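Local coordinates for protein terminase, small subunit (Thermus phage G20c, PDB 6EJQ) that probably recognises the packaging site on viral DNA and regulates the ATPase of the large terminase subunit, assembling into a nine-membered ring, at residues Ala55-Leu59 with Glu60-Ala64; Tyr91-Met95 with Glu96-Glu100. One frame throughout, in Å; residues are numbered along the deposited sequence. Where two conformers were deposited one is given.

Contact 1 of 2, residues Ala55-Leu59 with Glu60-Ala64; sequences ALPSL and EDIRA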
ATOM      1  N   ALA B  55     -30.046 -21.571   8.307  1.00 51.22           N
ATOM      2  CA  ALA B  55     -29.562 -22.819   8.929  1.00 50.02           C
ATOM      3  C   ALA B  55     -28.033 -22.830   9.018  1.00 49.80           C
ATOM      4  O   ALA B  55     -27.347 -22.399   8.090  1.00 50.11           O
ATOM      5  CB  ALA B  55     -30.039 -24.038   8.149  1.00 46.07           C
ATOM      6  N   LEU B  56     -27.515 -23.330  10.133  1.00 47.63           N
ATOM      7  CA  LEU B  56     -26.084 -23.373  10.363  1.00 46.93           C
ATOM      8  C   LEU B  56     -25.452 -24.524   9.603  1.00 45.37           C
ATOM      9  O   LEU B  56     -26.092 -25.555   9.395  1.00 48.22           O
ATOM     10  CB  LEU B  56     -25.785 -23.539  11.846  1.00 49.19           C
ATOM     11  CG  LEU B  56     -26.309 -22.418  12.745  1.00 52.27           C
ATOM     12  CD1 LEU B  56     -26.120 -22.788  14.210  1.00 53.83           C
ATOM     13  CD2 LEU B  56     -25.629 -21.092  12.420  1.00 53.10           C
ATOM     14  N   PRO B  57     -24.186 -24.360   9.185  1.00 43.96           N
ATOM     15  CA  PRO B  57     -23.492 -25.516   8.639  1.00 44.53           C
ATOM     16  C   PRO B  57     -23.214 -26.536   9.735  1.00 44.36           C
ATOM     17  O   PRO B  57     -23.200 -26.188  10.917  1.00 46.47           O
ATOM     18  CB  PRO B  57     -22.172 -24.923   8.148  1.00 43.32           C
ATOM     19  CG  PRO B  57     -21.918 -23.819   9.119  1.00 45.04           C
ATOM     20  CD  PRO B  57     -23.282 -23.199   9.300  1.00 45.03           C
ATOM     21  N   SER B  58     -23.013 -27.780   9.331  1.00 43.00           N
ATOM     22  CA  SER B  58     -22.388 -28.761  10.179  1.00 44.11           C
ATOM     23  C   SER B  58     -20.873 -28.650   9.994  1.00 45.80           C
ATOM     24  O   SER B  58     -20.382 -28.062   9.029  1.00 43.71           O
ATOM     25  CB  SER B  58     -22.864 -30.160   9.805  1.00 44.69           C
ATOM     26  OG  SER B  58     -22.333 -30.573   8.558  1.00 48.15           O
ATOM     27  N   LEU B  59     -20.133 -29.236  10.921  1.00 46.78           N
ATOM     28  CA  LEU B  59     -18.696 -29.352  10.763  1.00 47.45           C
ATOM     29  C   LEU B  59     -18.328 -30.142   9.502  1.00 47.92           C
ATOM     30  O   LEU B  59     -17.355 -29.792   8.834  1.00 50.08           O
ATOM     31  CB  LEU B  59     -18.058 -29.956  12.012  1.00 48.52           C
ATOM     32  CG  LEU B  59     -18.109 -29.047  13.251  1.00 48.32           C
ATOM     33  CD1 LEU B  59     -17.809 -29.831  14.528  1.00 46.12           C
ATOM     34  CD2 LEU B  59     -17.170 -27.851  13.098  1.00 48.05           C
ATOM     35  N   GLU B  60     -19.105 -31.178   9.182  0.50 48.65           N
ATOM     36  CA  GLU B  60     -18.899 -31.967   7.962  0.50 48.85           C
ATOM     37  C   GLU B  60     -19.023 -31.121   6.689  0.50 47.02           C
ATOM     38  O   GLU B  60     -18.270 -31.322   5.736  0.50 45.78           O
ATOM     39  CB  GLU B  60     -19.878 -33.148   7.906  0.50 50.77           C
ATOM     40  CG  GLU B  60     -19.708 -34.017   6.669  0.50 52.42           C
ATOM     41  CD  GLU B  60     -20.514 -35.302   6.720  0.50 54.56           C
ATOM     42  OE1 GLU B  60     -21.417 -35.416   7.574  0.50 56.03           O
ATOM     43  OE2 GLU B  60     -20.242 -36.202   5.896  0.50 55.32           O
ATOM     44  N   ASP B  61     -19.968 -30.181   6.683  1.00 45.64           N
ATOM     45  CA  ASP B  61     -20.117 -29.219   5.575  1.00 45.54           C
ATOM     46  C   ASP B  61     -18.847 -28.362   5.403  1.00 44.81           C
ATOM     47  O   ASP B  61     -18.403 -28.123   4.282  1.00 43.68           O
ATOM     48  CB  ASP B  61     -21.311 -28.268   5.797  1.00 46.57           C
ATOM     49  CG  ASP B  61     -22.663 -28.958   5.723  1.00 47.10           C
ATOM     50  OD1 ASP B  61     -22.797 -29.997   5.043  1.00 50.95           O
ATOM     51  OD2 ASP B  61     -23.605 -28.436   6.354  1.00 45.48           O
ATOM     52  N   ILE B  62     -18.270 -27.921   6.520  1.00 43.11           N
ATOM     53  CA  ILE B  62     -17.105 -27.052   6.488  1.00 43.21           C
ATOM     54  C   ILE B  62     -15.877 -27.824   5.991  1.00 43.64           C
ATOM     55  O   ILE B  62     -15.139 -27.314   5.161  1.00 43.94           O
ATOM     56  CB  ILE B  62     -16.866 -26.356   7.841  1.00 42.64           C
ATOM     57  CG1 ILE B  62     -18.063 -25.447   8.160  1.00 41.98           C
ATOM     58  CG2 ILE B  62     -15.586 -25.523   7.793  1.00 42.32           C
ATOM     59  CD1 ILE B  62     -17.993 -24.760   9.510  1.00 42.34           C
ATOM     60  N   ARG B  63     -15.698 -29.052   6.479  1.00 43.62           N
ATOM     61  CA  ARG B  63     -14.675 -29.972   5.977  1.00 43.49           C
ATOM     62  C   ARG B  63     -14.773 -30.157   4.470  1.00 42.74           C
ATOM     63  O   ARG B  63     -13.754 -30.186   3.777  1.00 45.11           O
ATOM     64  CB  ARG B  63     -14.765 -31.349   6.667  1.00 44.52           C
ATOM     65  CG  ARG B  63     -14.196 -31.383   8.088  1.00 46.70           C
ATOM     66  CD  ARG B  63     -13.861 -32.796   8.573  1.00 46.49           C
ATOM     67  NE  ARG B  63     -15.059 -33.598   8.817  1.00 47.05           N
ATOM     68  CZ  ARG B  63     -15.822 -33.544   9.917  1.00 50.18           C
ATOM     69  NH1 ARG B  63     -15.537 -32.733  10.939  1.00 50.27           N
ATOM     70  NH2 ARG B  63     -16.899 -34.324  10.000  1.00 52.24           N
ATOM     71  N   ALA B  64     -15.994 -30.294   3.968  1.00 41.48           N
ATOM     72  CA  ALA B  64     -16.226 -30.446   2.536  1.00 39.76           C
ATOM     73  C   ALA B  64     -15.897 -29.154   1.773  1.00 38.90           C
ATOM     74  O   ALA B  64     -15.314 -29.203   0.692  1.00 38.70           O
ATOM     75  CB  ALA B  64     -17.665 -30.873   2.274  1.00 38.95           C
TER
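Ser58 and Asp61 hold each other in a capping box at the start of helix 59-95. Asp61 N donates to Ser58 OG over 3.0 Å, and in return Ser58 N reaches Asp61 OD2 over 3.1 Å. The return bond is nearly straight, 170° at the hydrogen, but it meets OD2 from above the carboxylate plane, 44° out of it. With OG between its own N and carbonyl carbon (chi1 71°), Ser58 presents it to Asp61 N; Asp61 CG, beside its backbone N, carries OD2 back to Ser58 N.

The ordinary helical ladder starts right behind the cap. Ile62 N donates to Ser58 O, and Arg63 N to Leu59 O at 3.0 Å. Leu59 O also lies over one face of the Arg63 guanidinium, off toward its rim, and Arg63 NH1 passes 3.9 Å from Leu59 CB. NH1 of Arg63 is hydrogen-bonded to Leu140 O, near the C-terminus.

Beyond these bonds, Pro57 crosses Ile62 at a slant, with Pro57 CG 4.1 Å from Ile62 CD1. Leu137 of a second subunit packs on Ile62 and Leu59, and Ser136 of that subunit on Pro57, while Asp61 OD1 makes a weak, long ion pair with Arg50 of a third subunit. The cap gives the first-turn amide of Asp61 a side-chain acceptor, and the aspartate's negative charge at the helix N-terminus probably interacts favourably with the helix dipole.

Contact 2 of 2, residues Tyr91-Met95 with Glu96-Glu100; sequences YNAMM and EGLTE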
ATOM      1  N   TYR B  91      11.090 -15.261 -22.120  1.00 42.69           N
ATOM      2  CA  TYR B  91      12.245 -14.533 -21.607  1.00 41.34           C
ATOM      3  C   TYR B  91      13.549 -15.091 -22.174  1.00 44.45           C
ATOM      4  O   TYR B  91      14.431 -14.323 -22.565  1.00 46.86           O
ATOM      5  CB  TYR B  91      12.317 -14.552 -20.079  1.00 40.60           C
ATOM      6  CG  TYR B  91      13.494 -13.742 -19.546  1.00 39.33           C
ATOM      7  CD1 TYR B  91      13.438 -12.359 -19.507  1.00 37.81           C
ATOM      8  CD2 TYR B  91      14.667 -14.363 -19.126  1.00 38.61           C
ATOM      9  CE1 TYR B  91      14.505 -11.614 -19.050  1.00 39.78           C
ATOM     10  CE2 TYR B  91      15.748 -13.626 -18.668  1.00 38.75           C
ATOM     11  CZ  TYR B  91      15.661 -12.249 -18.634  1.00 40.29           C
ATOM     12  OH  TYR B  91      16.717 -11.484 -18.189  1.00 41.49           O
ATOM     13  N   ASN B  92      13.678 -16.412 -22.188  1.00 45.11           N
ATOM     14  CA  ASN B  92      14.887 -17.061 -22.691  1.00 45.07           C
ATOM     15  C   ASN B  92      15.035 -16.872 -24.196  1.00 47.60           C
ATOM     16  O   ASN B  92      16.138 -16.659 -24.674  1.00 51.42           O
ATOM     17  CB  ASN B  92      14.924 -18.552 -22.317  1.00 44.19           C
ATOM     18  CG  ASN B  92      15.090 -18.777 -20.820  1.00 46.25           C
ATOM     19  OD1 ASN B  92      15.562 -17.900 -20.095  1.00 48.16           O
ATOM     20  ND2 ASN B  92      14.681 -19.949 -20.346  1.00 45.00           N
ATOM     21  N   ALA B  93      13.930 -16.933 -24.933  1.00 50.00           N
ATOM     22  CA  ALA B  93      13.950 -16.672 -26.371  1.00 53.32           C
ATOM     23  C   ALA B  93      14.417 -15.248 -26.661  1.00 57.32           C
ATOM     24  O   ALA B  93      15.231 -15.030 -27.550  1.00 58.81           O
ATOM     25  CB  ALA B  93      12.574 -16.909 -26.979  1.00 53.14           C
ATOM     26  N   MET B  94      13.902 -14.294 -25.889  1.00 61.98           N
ATOM     27  CA  MET B  94      14.271 -12.875 -26.003  1.00 63.06           C
ATOM     28  C   MET B  94      15.754 -12.626 -25.695  1.00 60.59           C
ATOM     29  O   MET B  94      16.403 -11.818 -26.340  1.00 62.22           O
ATOM     30  CB  MET B  94      13.410 -12.041 -25.042  1.00 68.51           C
ATOM     31  CG  MET B  94      13.253 -10.589 -25.440  1.00 74.85           C
ATOM     32  SD  MET B  94      11.965 -10.385 -26.679  1.00 83.60           S
ATOM     33  CE  MET B  94      11.906  -8.596 -26.743  1.00 86.85           C
ATOM     34  N   MET B  95      16.257 -13.324 -24.685  1.00 62.86           N
ATOM     35  CA  MET B  95      17.642 -13.235 -24.223  1.00 65.63           C
ATOM     36  C   MET B  95      18.624 -13.558 -25.342  1.00 67.84           C
ATOM     37  O   MET B  95      19.642 -12.882 -25.493  1.00 66.64           O
ATOM     38  CB  MET B  95      17.839 -14.221 -23.062  1.00 69.95           C
ATOM     39  CG  MET B  95      19.151 -14.146 -22.308  1.00 73.10           C
ATOM     40  SD  MET B  95      19.225 -15.423 -21.028  1.00 76.65           S
ATOM     41  CE  MET B  95      19.604 -16.893 -21.990  1.00 81.49           C
ATOM     42  N   GLU B  96      18.309 -14.591 -26.121  1.00 69.46           N
ATOM     43  CA  GLU B  96      19.182 -15.033 -27.210  1.00 74.58           C
ATOM     44  C   GLU B  96      18.675 -14.612 -28.599  1.00 67.43           C
ATOM     45  O   GLU B  96      18.910 -15.300 -29.586  1.00 70.21           O
ATOM     46  CB  GLU B  96      19.479 -16.541 -27.106  1.00 78.87           C
ATOM     47  CG  GLU B  96      18.298 -17.477 -27.302  1.00 86.39           C
ATOM     48  CD  GLU B  96      18.513 -18.827 -26.628  1.00 96.30           C
ATOM     49  OE1 GLU B  96      17.851 -19.097 -25.598  1.00102.23           O
ATOM     50  OE2 GLU B  96      19.354 -19.614 -27.120  1.00104.39           O
ATOM     51  N   GLY B  97      17.991 -13.469 -28.664  1.00 64.00           N
ATOM     52  CA  GLY B  97      17.709 -12.786 -29.932  1.00 64.94           C
ATOM     53  C   GLY B  97      16.535 -13.250 -30.785  1.00 65.91           C
ATOM     54  O   GLY B  97      16.143 -12.548 -31.722  1.00 64.74           O
ATOM     55  N   LEU B  98      15.951 -14.404 -30.459  1.00 66.53           N
ATOM     56  CA  LEU B  98      14.927 -15.027 -31.303  1.00 63.56           C
ATOM     57  C   LEU B  98      13.660 -14.172 -31.345  1.00 59.99           C
ATOM     58  O   LEU B  98      13.358 -13.457 -30.393  1.00 61.99           O
ATOM     59  CB  LEU B  98      14.597 -16.438 -30.798  1.00 64.52           C
ATOM     60  CG  LEU B  98      15.748 -17.456 -30.745  1.00 67.60           C
ATOM     61  CD1 LEU B  98      15.362 -18.668 -29.911  1.00 66.52           C
ATOM     62  CD2 LEU B  98      16.185 -17.887 -32.139  1.00 68.47           C
ATOM     63  N   THR B  99      12.956 -14.217 -32.472  1.00 59.32           N
ATOM     64  CA  THR B  99      11.639 -13.580 -32.623  1.00 61.07           C
ATOM     65  C   THR B  99      10.498 -14.604 -32.736  1.00 57.79           C
ATOM     66  O   THR B  99       9.321 -14.226 -32.773  1.00 57.20           O
ATOM     67  CB  THR B  99      11.617 -12.675 -33.871  1.00 62.68           C
ATOM     68  OG1 THR B  99      11.968 -13.443 -35.030  1.00 62.77           O
ATOM     69  CG2 THR B  99      12.605 -11.536 -33.706  1.00 62.27           C
ATOM     70  N   GLU B 100      10.858 -15.888 -32.750  1.00 55.83           N
ATOM     71  CA  GLU B 100       9.952 -16.976 -33.075  1.00 57.21           C
ATOM     72  C   GLU B 100      10.443 -18.242 -32.368  1.00 54.58           C
ATOM     73  O   GLU B 100      11.650 -18.526 -32.342  1.00 50.56           O
ATOM     74  CB  GLU B 100       9.938 -17.169 -34.597  1.00 61.51           C
ATOM     75  CG  GLU B 100       8.944 -18.186 -35.139  1.00 65.84           C
ATOM     76  CD  GLU B 100       8.952 -18.249 -36.662  1.00 68.60           C
ATOM     77  OE1 GLU B 100       9.226 -19.334 -37.217  1.00 71.09           O
ATOM     78  OE2 GLU B 100       8.693 -17.214 -37.308  1.00 69.78           O
TER
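Ala93 and Leu98 meet where helix 59-95 ends in a Schellman motif, with Gly97 as its C-prime residue. Backbone hydrogen bonds come first. Gly97 N donates to Met94 O at 3.3 Å, approaching from well above the carbonyl plane, 71° out of it, and Leu98 N makes a weak bond to Ala93 O at 3.1 Å. One step earlier Glu96 N reaches Asn92 O, again weakly. The positive phi of Gly97, 82°, turns the chain out of the helix and lets Leu98 N come back to Ala93 O.

The apolar part is small: Leu98 CB lies 4.3 Å from Ala93 CB, and 3.6 Å from Ala93 O. His101 and Val107 of the following loop also touch Ala93.

The Glu96 side chain, extended beyond CG, runs back along the last turn. Its CG is placed between N and the carbonyl carbon (chi1 66°), which brings Glu96 CG to 3.5 Å and OE1 to 3.1 Å from Asn92 O. Thr105 of a third subunit packs on Glu96. Because OE1 and Asn92 O are both acceptors, their approach gives no bond, and a carboxylate oxygen this close to Asn92 O is probably somewhat unfavourable; what closes the helix is the backbone bonds together with the Ala93-Leu98 contact.

Contacts 1 and 2 mark the two ends of helix 59-95: contact 1 caps its start and contact 2, later in the chain, closes it. Their centres lie 52 Å apart, on opposite sides of the chain's centre, and their nearest atoms are about 38 Å apart, so they do not touch, and helix 59-95 spans the distance between them. Contact 1 includes part of the loop that joins helix 39-53 to helix 59-95; contact 2 leads into the loop before helix 112-139. Both touch the same third subunit, so each end of this long helix lies at an interface of the nine-membered ring.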